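Local coordinates for flocculation protein FLO11 (PDB 4UYT), which mediates homotypic cell-cell adhesion in yeast flocculation through its N-terminal fibronectin type III-like domain, the part of the protein present here, at residues D35-S40 against Q48-V53; V114-F119 against F166-D171; I70-P75 against A99-Y104; H52-E57 against P94-A99. All blocks are in the same frame, centred on the assembly; numbering follows the deposited sequence.

Contact 1. Residues D35-S40 against Q48-V53; sequences DVTSVS and QITIHV. With NA (sodium ion), chain G.
Val-36 and Ile-51 set their CG2 methyls against each other at 4.1 Å on the apolar face of this antiparallel pair. Beyond the bulge that follows, Val-39 and Ile-49 point the same way and lie side by side, again CG2 to CG2, at 3.9 Å. Between these pairs the register slips by one residue at this beta bulge: Thr-37 N donates to Thr-50 O at 2.9 Å, whereas Thr-50 N donates to Ser-38 O. The bulge leaves the buried Ser-38 N without a partner. Thr-37 leans across the strand pair, its OG1 3.5 Å from Thr-50 CG2 and its CG2 methyl against His-52 CB. On the face of Ser-38, Thr-50 and Gln-48, the modelled conformer of Ser-38, one of two, wedges OG between its own N and carbonyl carbon (chi1 59°). In that conformer OG lies 2.9 Å from a sodium ion, which Gln-48 O also binds at 2.9 Å. A water on the ion donates to Gln-48 OE1, tying the extended glutamine to the same site. Strands 32-43 and 46-55 form a beta hairpin, whose apolar face packs on Phe-166 and Trp-168 of strand 166-169 while strand 96-104 flanks it beyond 46-55.

Contact 2. Residues V114-F119 against F166-D171; sequences VWMPNF and FYWNID. With NA (sodium ion), chain B.
Trp-115 and Tyr-167 meet as a T-shaped aromatic pair on one face of the small antiparallel sheet in which strand 113-115 borders strand 166-169, part of the fibronectin type III-like fold. The tyrosine turns its edge to the face of the indole, with the planes at 79° and the centroid of the six-membered ring 5.6 Å from that of Tyr-167. Both residues are partly exposed, which is consistent with a place in the aromatic bands that confer homophilic binding. At the edge of the indole, in its plane, a sodium ion is modelled 2.9 Å from Trp-115 NE1.

The opposite face of the strand pair is buried. Trp-168 has CG lodged between its backbone N and carbonyl carbon (chi1 54°), a setting that swings the indole back beneath the partner strand. Met-116 N and Val-114 O lie over one face of it, and Met-116 CB comes to 3.6 Å from Trp-168 CH2. The methionine runs extended to its sulfur and then bends (chi3 80°), carrying CE to the edge of the Phe-166 ring, 4.2 Å from CD1. Three backbone hydrogen bonds hold the frame, among them Met-116 N to Phe-166 O at 2.8 Å. Farther along the segment, Ile-170 crosses Val-114 at about a right angle, its CG1 packed 3.6 Å from Val-114 CG1.

Contact 3. Residues I70-P75 against A99-Y104; sequences IGVTGP and ATFEVY
Tyr-104 lays one face of its ring on the backbone of Gly-74, whose CA sits over that face, 3.5 Å from the ring centroid, a clear CH-pi contact. The covering continues along the same peptide: Gly-74 C is 3.4 Å from Tyr-104 CE2, and the Pro-75 nitrogen approaches the ring obliquely. The proline completes the cover, with CD 3.6 Å from Tyr-104 CE1 and CA near the hydroxyl oxygen. A second flat group, Phe-101, meets only Val-72 CG1 across this contact, at an oblique approach 4.2 Å from its CD2.

Val-72 sends CG1 anti to its own nitrogen (chi1 176°), and this branch also crosses the methyl of Val-103 CG1 at about a right angle. Pro-75 crosses Glu-102 at about a right angle, CD against its CB and CG 3.5 Å from the carboxylate atom OE1. A single hydrogen bond spans the two segments: Tyr-104 N donates to Thr-73 O at 2.9 Å, nearly straight at 167° but tilted from the carbonyl plane. Residues 72-75, in the loop after strand 64-70, run at 87° to 101-104 and do not extend the sheet. The fully extended Gly-74 brings bare backbone against the strand, its CA 4.1 Å from Val-103 CA. The chemistry implies attachment chiefly by close packing of backbone and proline on an aromatic ring, with one polar bond fixing the position.

Contact 4. Residues H52-E57 against P94-A99; sequences HVKGKE and PTDFTA
His-52 and Asp-96 form a direct histidine-carboxylate hydrogen bond, NE2 donating to OD1 at 2.7 Å with an angle of 160° at the hydrogen. The acceptor lies in the imidazole plane and is met on the syn side of the carboxylate, although NE2 stands 30° out of the carboxylate plane. Phe-97 O also sits at the edge of the imidazole, 3.3 Å from His-52 CD2, so two oxygens border the same rim of the ring. Both side chains start anti to their backbone nitrogens (chi1 of Asp-96 -167°), which lets them lean together although they are not directly paired in the register.

On the reverse face, Val-53 and Phe-97 lie side by side. The valine CB stands over the ring, 3.8 Å from its centroid, in a CH-pi contact, while CG1 adds to it at 3.6 Å from Phe-97 CE2. Behind these side chains, the backbone sets the register: Val-53 and Phe-97 exchange a pair of hydrogen bonds, and Gly-55 N donates to Thr-95 O at 2.8 Å, approaching from above the carbonyl plane. Where the strands end, Thr-95 CG2 packs 3.4 Å from Glu-57 O, and its hydroxyl is held by Asn-93 and Ile-59. Strand 46-55 lies between 32-43 and 96-104, and the Val-53 and Phe-97 face packs toward Ile-121 and Phe-123 of strand 120-125 and Leu-67 of strand 64-70.

Overall arrangement
Contacts 1 and 4 share strand 46-55, which pairs with 32-43 in the first and with 96-104 in the second; their centres are about 13 Å apart. Along the chain contact 4 begins where contact 1 ends, its segments alternate with those of contact 3, and contact 2 opens last. Contact 3 overlaps contact 4 at Ala-99, yet their centres lie about 18 Å apart, on opposite sides of the chain's centre. Contact 2 packs against contact 1 through Phe-166 and Trp-168, while Pro-117 touches contact 3. Together they join the four-strand sheet to the small sheet of strands 113-115 and 166-169 and to the loop after strand 64-70, consistent with a beta scaffold that carries the surface aromatic bands.

Contact 1. Residues D35-S40 against Q48-V53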
loop_
_atom_site.group_PDB
_atom_site.type_symbol
_atom_site.label_atom_id
_atom_site.label_comp_id
_atom_site.label_asym_id
_atom_site.label_seq_id
_atom_site.Cartn_x
_atom_site.Cartn_y
_atom_site.Cartn_z
ATOM N N ASP A 35 5.978 0.285 -3.203
ATOM C CA ASP A 35 6.369 -0.730 -4.147
ATOM C C ASP A 35 5.830 -2.077 -3.654
ATOM O O ASP A 35 5.750 -2.333 -2.475
ATOM C CB ASP A 35 7.899 -0.783 -4.276
ATOM C CG ASP A 35 8.375 -1.534 -5.476
ATOM O OD1 ASP A 35 7.583 -1.805 -6.399
ATOM O OD2 ASP A 35 9.605 -1.779 -5.521
ATOM N N VAL A 36 5.504 -2.934 -4.588
ATOM C CA VAL A 36 5.127 -4.336 -4.307
ATOM C C VAL A 36 6.366 -5.158 -4.596
ATOM O O VAL A 36 6.797 -5.268 -5.738
ATOM C CB VAL A 36 3.918 -4.790 -5.137
ATOM C CG1 VAL A 36 3.644 -6.270 -4.851
ATOM C CG2 VAL A 36 2.694 -3.935 -4.846
ATOM N N THR A 37 6.983 -5.678 -3.541
ATOM C CA THR A 37 8.274 -6.303 -3.651
ATOM C C THR A 37 8.261 -7.824 -3.815
ATOM O O THR A 37 9.253 -8.391 -4.253
ATOM C CB THR A 37 9.153 -5.932 -2.454
ATOM O OG1 THR A 37 8.529 -6.391 -1.260
ATOM C CG2 THR A 37 9.366 -4.412 -2.387
ATOM N N SER A 38 7.180 -8.493 -3.455
ATOM C CA SER A 38 7.020 -9.907 -3.750
ATOM C C SER A 38 5.548 -10.230 -3.841
ATOM O O SER A 38 4.716 -9.620 -3.163
ATOM C CB SER A 38 7.686 -10.824 -2.718
ATOM O OG SER A 38 7.155 -10.610 -1.440
ATOM N N VAL A 39 5.275 -11.244 -4.645
ATOM C CA VAL A 39 3.947 -11.778 -4.852
ATOM C C VAL A 39 4.087 -13.284 -4.946
ATOM O O VAL A 39 4.869 -13.779 -5.747
ATOM C CB VAL A 39 3.307 -11.217 -6.139
ATOM C CG1 VAL A 39 1.987 -11.926 -6.414
ATOM C CG2 VAL A 39 3.111 -9.706 -6.087
ATOM N N SER A 40 3.296 -14.012 -4.163
ATOM C CA SER A 40 3.226 -15.457 -4.226
ATOM C C SER A 40 1.789 -15.892 -4.326
ATOM O O SER A 40 0.930 -15.488 -3.540
ATOM C CB SER A 40 3.848 -16.052 -2.960
ATOM O OG SER A 40 3.786 -17.454 -2.909
ATOM N N GLN A 48 -0.318 -13.797 -1.711
ATOM C CA GLN A 48 0.344 -13.165 -0.592
ATOM C C GLN A 48 1.334 -12.160 -1.157
ATOM O O GLN A 48 2.228 -12.531 -1.918
ATOM C CB GLN A 48 1.053 -14.215 0.252
ATOM C CG GLN A 48 1.664 -13.634 1.504
ATOM C CD GLN A 48 2.152 -14.691 2.434
ATOM O OE1 GLN A 48 3.081 -15.402 2.119
ATOM N NE2 GLN A 48 1.521 -14.813 3.588
ATOM N N ILE A 49 1.136 -10.879 -0.837
ATOM C CA ILE A 49 1.958 -9.812 -1.364
ATOM C C ILE A 49 2.669 -9.087 -0.246
ATOM O O ILE A 49 2.159 -9.051 0.878
ATOM C CB ILE A 49 1.143 -8.832 -2.236
ATOM C CG1 ILE A 49 0.241 -7.892 -1.444
ATOM C CG2 ILE A 49 0.362 -9.628 -3.259
ATOM C CD1 ILE A 49 -0.433 -6.830 -2.294
ATOM N N THR A 50 3.817 -8.517 -0.584
ATOM C CA THR A 50 4.556 -7.704 0.338
ATOM C C THR A 50 4.703 -6.314 -0.304
ATOM O O THR A 50 5.100 -6.199 -1.455
ATOM C CB THR A 50 5.922 -8.308 0.634
ATOM O OG1 THR A 50 5.706 -9.601 1.234
ATOM C CG2 THR A 50 6.717 -7.448 1.596
ATOM N N ILE A 51 4.425 -5.298 0.491
ATOM C CA ILE A 51 4.601 -3.923 0.097
ATOM C C ILE A 51 5.705 -3.267 0.912
ATOM O O ILE A 51 5.936 -3.655 2.058
ATOM C CB ILE A 51 3.283 -3.109 0.182
ATOM C CG1 ILE A 51 2.755 -2.982 1.615
ATOM C CG2 ILE A 51 2.247 -3.707 -0.748
ATOM C CD1 ILE A 51 1.571 -2.042 1.791
ATOM N N HIS A 52 6.337 -2.249 0.315
ATOM C CA HIS A 52 7.332 -1.437 0.962
ATOM C C HIS A 52 6.928 0.007 0.746
ATOM O O HIS A 52 6.865 0.468 -0.400
ATOM C CB HIS A 52 8.713 -1.709 0.371
ATOM C CG HIS A 52 9.820 -0.938 1.011
ATOM N ND1 HIS A 52 11.024 -0.726 0.394
ATOM C CD2 HIS A 52 9.912 -0.372 2.232
ATOM C CE1 HIS A 52 11.810 -0.060 1.211
ATOM N NE2 HIS A 52 11.156 0.170 2.330
ATOM N N VAL A 53 6.663 0.728 1.827
ATOM C CA VAL A 53 6.210 2.106 1.805
ATOM C C VAL A 53 7.281 2.986 2.414
ATOM O O VAL A 53 7.793 2.667 3.471
ATOM C CB VAL A 53 4.879 2.266 2.568
ATOM C CG1 VAL A 53 4.435 3.702 2.644
ATOM C CG2 VAL A 53 3.810 1.421 1.885
HETATM NA NA NA G . 4.825 -12.144 -0.818
HETATM O O HOH W 1 11.116 -0.966 -3.053
HETATM O O HOH W 2 5.162 -14.019 0.653
#

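Contact 2. Residues V114-F119 against F166-D171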
loop_
_atom_site.group_PDB
_atom_site.type_symbol
_atom_site.label_atom_id
_atom_site.label_comp_id
_atom_site.label_asym_id
_atom_site.label_seq_id
_atom_site.Cartn_x
_atom_site.Cartn_y
_atom_site.Cartn_z
ATOM N N VAL A 114 -3.049 -10.286 -13.952
ATOM C CA VAL A 114 -4.149 -9.721 -13.204
ATOM C C VAL A 114 -3.647 -8.517 -12.410
ATOM O O VAL A 114 -2.506 -8.507 -11.938
ATOM C CB VAL A 114 -4.825 -10.739 -12.240
ATOM C CG1 VAL A 114 -5.855 -11.604 -12.967
ATOM C CG2 VAL A 114 -3.783 -11.534 -11.445
ATOM N N TRP A 115 -4.540 -7.567 -12.200
ATOM C CA TRP A 115 -4.316 -6.413 -11.369
ATOM C C TRP A 115 -4.428 -6.743 -9.895
ATOM O O TRP A 115 -5.344 -7.434 -9.429
ATOM C CB TRP A 115 -5.350 -5.330 -11.655
ATOM C CG TRP A 115 -5.172 -4.605 -12.958
ATOM C CD1 TRP A 115 -5.878 -4.774 -14.096
ATOM C CD2 TRP A 115 -4.244 -3.552 -13.206
ATOM N NE1 TRP A 115 -5.448 -3.892 -15.041
ATOM C CE2 TRP A 115 -4.457 -3.102 -14.520
ATOM C CE3 TRP A 115 -3.283 -2.912 -12.428
ATOM C CZ2 TRP A 115 -3.714 -2.057 -15.087
ATOM C CZ3 TRP A 115 -2.575 -1.859 -12.978
ATOM C CH2 TRP A 115 -2.790 -1.444 -14.307
ATOM N N MET A 116 -3.531 -6.163 -9.132
ATOM C CA MET A 116 -3.742 -6.014 -7.713
ATOM C C MET A 116 -5.060 -5.271 -7.456
ATOM O O MET A 116 -5.277 -4.226 -8.057
ATOM C CB MET A 116 -2.599 -5.182 -7.161
ATOM C CG MET A 116 -2.585 -5.003 -5.659
ATOM S SD MET A 116 -1.220 -3.966 -5.140
ATOM C CE MET A 116 -1.884 -2.346 -5.490
ATOM N N PRO A 117 -5.912 -5.741 -6.535
ATOM C CA PRO A 117 -7.076 -4.931 -6.148
ATOM C C PRO A 117 -6.581 -3.760 -5.326
ATOM O O PRO A 117 -5.710 -3.945 -4.464
ATOM C CB PRO A 117 -7.920 -5.921 -5.314
ATOM C CG PRO A 117 -6.898 -6.869 -4.707
ATOM C CD PRO A 117 -5.801 -6.989 -5.752
ATOM N N ASN A 118 -7.113 -2.572 -5.561
ATOM C CA ASN A 118 -6.597 -1.389 -4.911
ATOM C C ASN A 118 -7.077 -1.310 -3.467
ATOM O O ASN A 118 -8.100 -1.845 -3.071
ATOM C CB ASN A 118 -6.957 -0.165 -5.738
ATOM C CG ASN A 118 -6.203 -0.139 -7.042
ATOM O OD1 ASN A 118 -6.814 0.025 -8.141
ATOM N ND2 ASN A 118 -4.930 -0.312 -6.990
ATOM N N PHE A 119 -6.309 -0.580 -2.693
ATOM C CA PHE A 119 -6.551 -0.440 -1.274
ATOM C C PHE A 119 -6.069 0.945 -0.856
ATOM O O PHE A 119 -5.512 1.703 -1.648
ATOM C CB PHE A 119 -5.870 -1.582 -0.474
ATOM C CG PHE A 119 -4.378 -1.688 -0.712
ATOM C CD1 PHE A 119 -3.493 -0.904 -0.019
ATOM C CD2 PHE A 119 -3.864 -2.581 -1.636
ATOM C CE1 PHE A 119 -2.122 -0.987 -0.254
ATOM C CE2 PHE A 119 -2.503 -2.686 -1.872
ATOM C CZ PHE A 119 -1.644 -1.880 -1.163
ATOM N N PHE A 166 -0.486 -2.195 -9.550
ATOM C CA PHE A 166 0.477 -3.205 -9.957
ATOM C C PHE A 166 -0.254 -4.375 -10.544
ATOM O O PHE A 166 -1.428 -4.626 -10.223
ATOM C CB PHE A 166 1.309 -3.682 -8.762
ATOM C CG PHE A 166 2.255 -2.646 -8.268
ATOM C CD1 PHE A 166 1.828 -1.642 -7.405
ATOM C CD2 PHE A 166 3.605 -2.672 -8.658
ATOM C CE1 PHE A 166 2.720 -0.664 -6.996
ATOM C CE2 PHE A 166 4.490 -1.691 -8.221
ATOM C CZ PHE A 166 4.039 -0.711 -7.389
ATOM N N TYR A 167 0.457 -5.159 -11.346
ATOM C CA TYR A 167 -0.101 -6.405 -11.862
ATOM C C TYR A 167 0.989 -7.461 -11.930
ATOM O O TYR A 167 2.186 -7.191 -11.824
ATOM C CB TYR A 167 -0.783 -6.158 -13.209
ATOM C CG TYR A 167 0.109 -5.766 -14.374
ATOM C CD1 TYR A 167 0.868 -6.715 -15.034
ATOM C CD2 TYR A 167 0.073 -4.490 -14.903
ATOM C CE1 TYR A 167 1.601 -6.432 -16.148
ATOM C CE2 TYR A 167 0.816 -4.174 -16.055
ATOM C CZ TYR A 167 1.588 -5.173 -16.656
ATOM O OH TYR A 167 2.338 -4.949 -17.793
ATOM N N TRP A 168 0.560 -8.708 -12.077
ATOM C CA TRP A 168 1.464 -9.853 -12.060
ATOM C C TRP A 168 0.753 -11.041 -12.727
ATOM O O TRP A 168 -0.413 -10.991 -13.073
ATOM C CB TRP A 168 1.881 -10.210 -10.652
ATOM C CG TRP A 168 0.755 -10.429 -9.693
ATOM C CD1 TRP A 168 -0.026 -11.553 -9.562
ATOM C CD2 TRP A 168 0.279 -9.512 -8.721
ATOM N NE1 TRP A 168 -0.965 -11.380 -8.573
ATOM C CE2 TRP A 168 -0.788 -10.147 -8.019
ATOM C CE3 TRP A 168 0.669 -8.221 -8.330
ATOM C CZ2 TRP A 168 -1.426 -9.568 -6.935
ATOM C CZ3 TRP A 168 0.032 -7.642 -7.259
ATOM C CH2 TRP A 168 -0.999 -8.317 -6.569
ATOM N N ASN A 169 1.498 -12.124 -12.885
ATOM C CA ASN A 169 0.981 -13.291 -13.580
ATOM C C ASN A 169 -0.090 -14.047 -12.763
ATOM O O ASN A 169 0.099 -14.333 -11.581
ATOM C CB ASN A 169 2.082 -14.256 -13.962
ATOM C CG ASN A 169 2.814 -13.830 -15.226
ATOM O OD1 ASN A 169 2.990 -12.640 -15.501
ATOM N ND2 ASN A 169 3.265 -14.799 -15.991
ATOM N N ILE A 170 -1.139 -14.439 -13.450
ATOM C CA ILE A 170 -2.178 -15.304 -12.890
ATOM C C ILE A 170 -1.530 -16.584 -12.373
ATOM O O ILE A 170 -0.738 -17.235 -13.078
ATOM C CB ILE A 170 -3.248 -15.604 -13.949
ATOM C CG1 ILE A 170 -4.002 -14.328 -14.339
ATOM C CG2 ILE A 170 -4.225 -16.674 -13.462
ATOM C CD1 ILE A 170 -4.766 -14.440 -15.643
ATOM N N ASP A 171 -1.864 -16.932 -11.138
ATOM C CA ASP A 171 -1.366 -18.109 -10.420
ATOM C C ASP A 171 0.167 -18.101 -10.303
ATOM O O ASP A 171 0.778 -19.122 -9.963
ATOM C CB ASP A 171 -1.863 -19.400 -11.050
ATOM C CG ASP A 171 -3.373 -19.470 -11.126
ATOM O OD1 ASP A 171 -4.034 -18.787 -10.294
ATOM O OD2 ASP A 171 -3.899 -20.168 -12.015
HETATM NA NA NA B . -6.397 -3.248 -17.698
HETATM O O HOH W 3 -3.785 -2.018 -8.889
HETATM O O HOH W 4 -5.524 -4.142 -19.938
#

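Contact 3. Residues I70-P75 against A99-Y104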
loop_
_atom_site.group_PDB
_atom_site.type_symbol
_atom_site.label_atom_id
_atom_site.label_comp_id
_atom_site.label_asym_id
_atom_site.label_seq_id
_atom_site.Cartn_x
_atom_site.Cartn_y
_atom_site.Cartn_z
ATOM N N ILE A 70 -6.717 -0.525 4.612
ATOM C CA ILE A 70 -8.157 -0.664 4.538
ATOM C C ILE A 70 -8.588 -0.851 3.101
ATOM O O ILE A 70 -7.830 -0.621 2.153
ATOM C CB ILE A 70 -8.865 0.577 5.138
ATOM C CG1 ILE A 70 -8.479 1.882 4.417
ATOM C CG2 ILE A 70 -8.589 0.666 6.633
ATOM C CD1 ILE A 70 -9.261 3.091 4.871
ATOM N N GLY A 71 -9.830 -1.273 2.930
ATOM C CA GLY A 71 -10.363 -1.457 1.602
ATOM C C GLY A 71 -9.714 -2.609 0.857
ATOM O O GLY A 71 -9.677 -2.594 -0.350
ATOM N N VAL A 72 -9.234 -3.629 1.582
ATOM C CA VAL A 72 -8.544 -4.724 0.944
ATOM C C VAL A 72 -9.573 -5.741 0.450
ATOM O O VAL A 72 -10.488 -6.146 1.178
ATOM C CB VAL A 72 -7.580 -5.443 1.909
ATOM C CG1 VAL A 72 -6.934 -6.641 1.242
ATOM C CG2 VAL A 72 -6.506 -4.471 2.373
ATOM N N THR A 73 -9.426 -6.141 -0.803
ATOM C CA THR A 73 -10.187 -7.238 -1.355
ATOM C C THR A 73 -9.351 -8.487 -1.121
ATOM O O THR A 73 -8.356 -8.711 -1.811
ATOM C CB THR A 73 -10.459 -7.022 -2.845
ATOM O OG1 THR A 73 -11.199 -5.805 -3.014
ATOM C CG2 THR A 73 -11.205 -8.190 -3.429
ATOM N N GLY A 74 -9.712 -9.268 -0.118
ATOM C CA GLY A 74 -8.899 -10.396 0.337
ATOM C C GLY A 74 -9.565 -11.020 1.563
ATOM O O GLY A 74 -10.657 -10.621 1.952
ATOM N N PRO A 75 -8.902 -11.982 2.187
ATOM C CA PRO A 75 -9.484 -12.666 3.330
ATOM C C PRO A 75 -9.773 -11.736 4.481
ATOM O O PRO A 75 -10.705 -11.974 5.231
ATOM C CB PRO A 75 -8.446 -13.751 3.682
ATOM C CG PRO A 75 -7.653 -13.949 2.410
ATOM C CD PRO A 75 -7.659 -12.616 1.746
ATOM N N ALA A 99 4.768 -4.573 4.747
ATOM C CA ALA A 99 3.611 -5.329 5.219
ATOM C C ALA A 99 3.372 -6.456 4.250
ATOM O O ALA A 99 3.567 -6.278 3.052
ATOM C CB ALA A 99 2.381 -4.439 5.320
ATOM N N THR A 100 2.906 -7.578 4.776
ATOM C CA THR A 100 2.560 -8.751 3.968
ATOM C C THR A 100 1.133 -9.151 4.283
ATOM O O THR A 100 0.751 -9.249 5.448
ATOM C CB THR A 100 3.551 -9.901 4.238
ATOM O OG1 THR A 100 4.888 -9.508 3.877
ATOM C CG2 THR A 100 3.197 -11.121 3.445
ATOM N N PHE A 101 0.337 -9.369 3.255
ATOM C CA PHE A 101 -1.074 -9.673 3.436
ATOM C C PHE A 101 -1.571 -10.308 2.163
ATOM O O PHE A 101 -0.880 -10.344 1.164
ATOM C CB PHE A 101 -1.902 -8.447 3.826
ATOM C CG PHE A 101 -1.834 -7.315 2.828
ATOM C CD1 PHE A 101 -0.767 -6.411 2.825
ATOM C CD2 PHE A 101 -2.844 -7.130 1.906
ATOM C CE1 PHE A 101 -0.704 -5.387 1.919
ATOM C CE2 PHE A 101 -2.787 -6.078 1.005
ATOM C CZ PHE A 101 -1.712 -5.218 1.014
ATOM N N GLU A 102 -2.791 -10.857 2.232
ATOM C CA GLU A 102 -3.376 -11.557 1.103
ATOM C C GLU A 102 -4.435 -10.694 0.390
ATOM O O GLU A 102 -5.207 -9.960 1.001
ATOM C CB GLU A 102 -3.967 -12.894 1.537
ATOM C CG GLU A 102 -2.891 -13.892 1.906
ATOM C CD GLU A 102 -3.462 -15.205 2.421
ATOM O OE1 GLU A 102 -4.470 -15.220 3.138
ATOM O OE2 GLU A 102 -2.882 -16.236 2.142
ATOM N N VAL A 103 -4.455 -10.863 -0.931
ATOM C CA VAL A 103 -5.428 -10.212 -1.781
ATOM C C VAL A 103 -6.025 -11.249 -2.714
ATOM O O VAL A 103 -5.381 -12.239 -3.053
ATOM C CB VAL A 103 -4.819 -9.059 -2.602
ATOM C CG1 VAL A 103 -4.284 -7.976 -1.682
ATOM C CG2 VAL A 103 -3.741 -9.555 -3.556
ATOM N N TYR A 104 -7.235 -10.960 -3.177
ATOM C CA TYR A 104 -7.824 -11.684 -4.273
ATOM C C TYR A 104 -7.657 -10.816 -5.519
ATOM O O TYR A 104 -8.186 -9.703 -5.594
ATOM C CB TYR A 104 -9.322 -11.929 -4.041
ATOM C CG TYR A 104 -9.708 -12.554 -2.730
ATOM C CD1 TYR A 104 -9.018 -13.628 -2.178
ATOM C CD2 TYR A 104 -10.841 -12.081 -2.050
ATOM C CE1 TYR A 104 -9.412 -14.216 -0.991
ATOM C CE2 TYR A 104 -11.230 -12.657 -0.858
ATOM C CZ TYR A 104 -10.527 -13.720 -0.331
ATOM O OH TYR A 104 -10.960 -14.264 0.842
#

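Contact 4. Residues H52-E57 against P94-A99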
loop_
_atom_site.group_PDB
_atom_site.type_symbol
_atom_site.label_atom_id
_atom_site.label_comp_id
_atom_site.label_asym_id
_atom_site.label_seq_id
_atom_site.Cartn_x
_atom_site.Cartn_y
_atom_site.Cartn_z
ATOM N N HIS A 52 6.337 -2.249 0.315
ATOM C CA HIS A 52 7.332 -1.437 0.962
ATOM C C HIS A 52 6.928 0.007 0.746
ATOM O O HIS A 52 6.865 0.468 -0.400
ATOM C CB HIS A 52 8.713 -1.709 0.371
ATOM C CG HIS A 52 9.820 -0.938 1.011
ATOM N ND1 HIS A 52 11.024 -0.726 0.394
ATOM C CD2 HIS A 52 9.912 -0.372 2.232
ATOM C CE1 HIS A 52 11.810 -0.060 1.211
ATOM N NE2 HIS A 52 11.156 0.170 2.330
ATOM N N VAL A 53 6.663 0.728 1.827
ATOM C CA VAL A 53 6.210 2.106 1.805
ATOM C C VAL A 53 7.281 2.986 2.414
ATOM O O VAL A 53 7.793 2.667 3.471
ATOM C CB VAL A 53 4.879 2.266 2.568
ATOM C CG1 VAL A 53 4.435 3.702 2.644
ATOM C CG2 VAL A 53 3.810 1.421 1.885
ATOM N N LYS A 54 7.636 4.060 1.707
ATOM C CA LYS A 54 8.609 5.019 2.205
ATOM C C LYS A 54 8.054 6.415 2.145
ATOM O O LYS A 54 7.316 6.766 1.235
ATOM C CB LYS A 54 9.893 4.959 1.390
ATOM C CG LYS A 54 10.617 3.619 1.443
ATOM C CD LYS A 54 11.700 3.699 0.380
ATOM C CE LYS A 54 12.831 2.718 0.520
ATOM N NZ LYS A 54 14.092 3.284 -0.029
ATOM N N GLY A 55 8.398 7.192 3.161
ATOM C CA GLY A 55 8.104 8.611 3.199
ATOM C C GLY A 55 9.317 9.436 2.771
ATOM O O GLY A 55 10.458 8.998 2.936
ATOM N N LYS A 56 9.081 10.637 2.252
ATOM C CA LYS A 56 10.176 11.471 1.760
ATOM C C LYS A 56 11.179 11.819 2.855
ATOM O O LYS A 56 12.394 11.811 2.635
ATOM C CB LYS A 56 9.619 12.760 1.133
ATOM C CG LYS A 56 10.670 13.601 0.425
ATOM C CD LYS A 56 10.090 14.553 -0.614
ATOM C CE LYS A 56 11.171 15.344 -1.334
ATOM N NZ LYS A 56 10.631 15.973 -2.576
ATOM N N GLU A 57 10.642 12.152 4.023
ATOM C CA GLU A 57 11.434 12.418 5.205
ATOM C C GLU A 57 11.115 11.396 6.270
ATOM O O GLU A 57 10.036 10.786 6.279
ATOM C CB GLU A 57 11.115 13.810 5.756
ATOM C CG GLU A 57 11.267 14.957 4.760
ATOM C CD GLU A 57 12.695 15.161 4.279
ATOM O OE1 GLU A 57 13.640 14.783 5.002
ATOM O OE2 GLU A 57 12.877 15.723 3.177
ATOM N N PRO A 94 6.906 4.606 10.426
ATOM C CA PRO A 94 5.769 4.851 9.532
ATOM C C PRO A 94 6.213 5.441 8.194
ATOM O O PRO A 94 5.388 5.578 7.307
ATOM C CB PRO A 94 4.909 5.840 10.326
ATOM C CG PRO A 94 5.901 6.577 11.161
ATOM C CD PRO A 94 6.949 5.565 11.543
ATOM N N THR A 95 7.491 5.809 8.077
ATOM C CA THR A 95 8.051 6.320 6.842
ATOM C C THR A 95 9.044 5.346 6.192
ATOM O O THR A 95 9.672 5.709 5.210
ATOM C CB THR A 95 8.661 7.727 7.035
ATOM O OG1 THR A 95 9.646 7.729 8.071
ATOM C CG2 THR A 95 7.567 8.701 7.377
ATOM N N ASP A 96 9.125 4.105 6.681
ATOM C CA ASP A 96 9.880 3.067 5.990
ATOM C C ASP A 96 9.426 1.738 6.570
ATOM O O ASP A 96 9.945 1.279 7.590
ATOM C CB ASP A 96 11.401 3.239 6.120
ATOM C CG ASP A 96 12.169 2.368 5.155
ATOM O OD1 ASP A 96 11.608 1.352 4.715
ATOM O OD2 ASP A 96 13.313 2.718 4.838
ATOM N N PHE A 97 8.413 1.137 5.964
ATOM C CA PHE A 97 7.841 -0.092 6.495
ATOM C C PHE A 97 7.465 -1.030 5.398
ATOM O O PHE A 97 7.307 -0.652 4.247
ATOM C CB PHE A 97 6.638 0.182 7.415
ATOM C CG PHE A 97 5.415 0.778 6.744
ATOM C CD1 PHE A 97 4.435 -0.027 6.185
ATOM C CD2 PHE A 97 5.224 2.177 6.692
ATOM C CE1 PHE A 97 3.303 0.530 5.611
ATOM C CE2 PHE A 97 4.090 2.736 6.107
ATOM C CZ PHE A 97 3.134 1.892 5.572
ATOM N N THR A 98 7.320 -2.281 5.798
ATOM C CA THR A 98 6.803 -3.312 4.951
ATOM C C THR A 98 5.564 -3.931 5.584
ATOM O O THR A 98 5.345 -3.857 6.782
ATOM C CB THR A 98 7.842 -4.420 4.665
ATOM O OG1 THR A 98 8.189 -5.080 5.890
ATOM C CG2 THR A 98 9.058 -3.863 4.008
ATOM N N ALA A 99 4.768 -4.573 4.747
ATOM C CA ALA A 99 3.611 -5.329 5.219
ATOM C C ALA A 99 3.372 -6.456 4.250
ATOM O O ALA A 99 3.567 -6.278 3.052
ATOM C CB ALA A 99 2.381 -4.439 5.320
#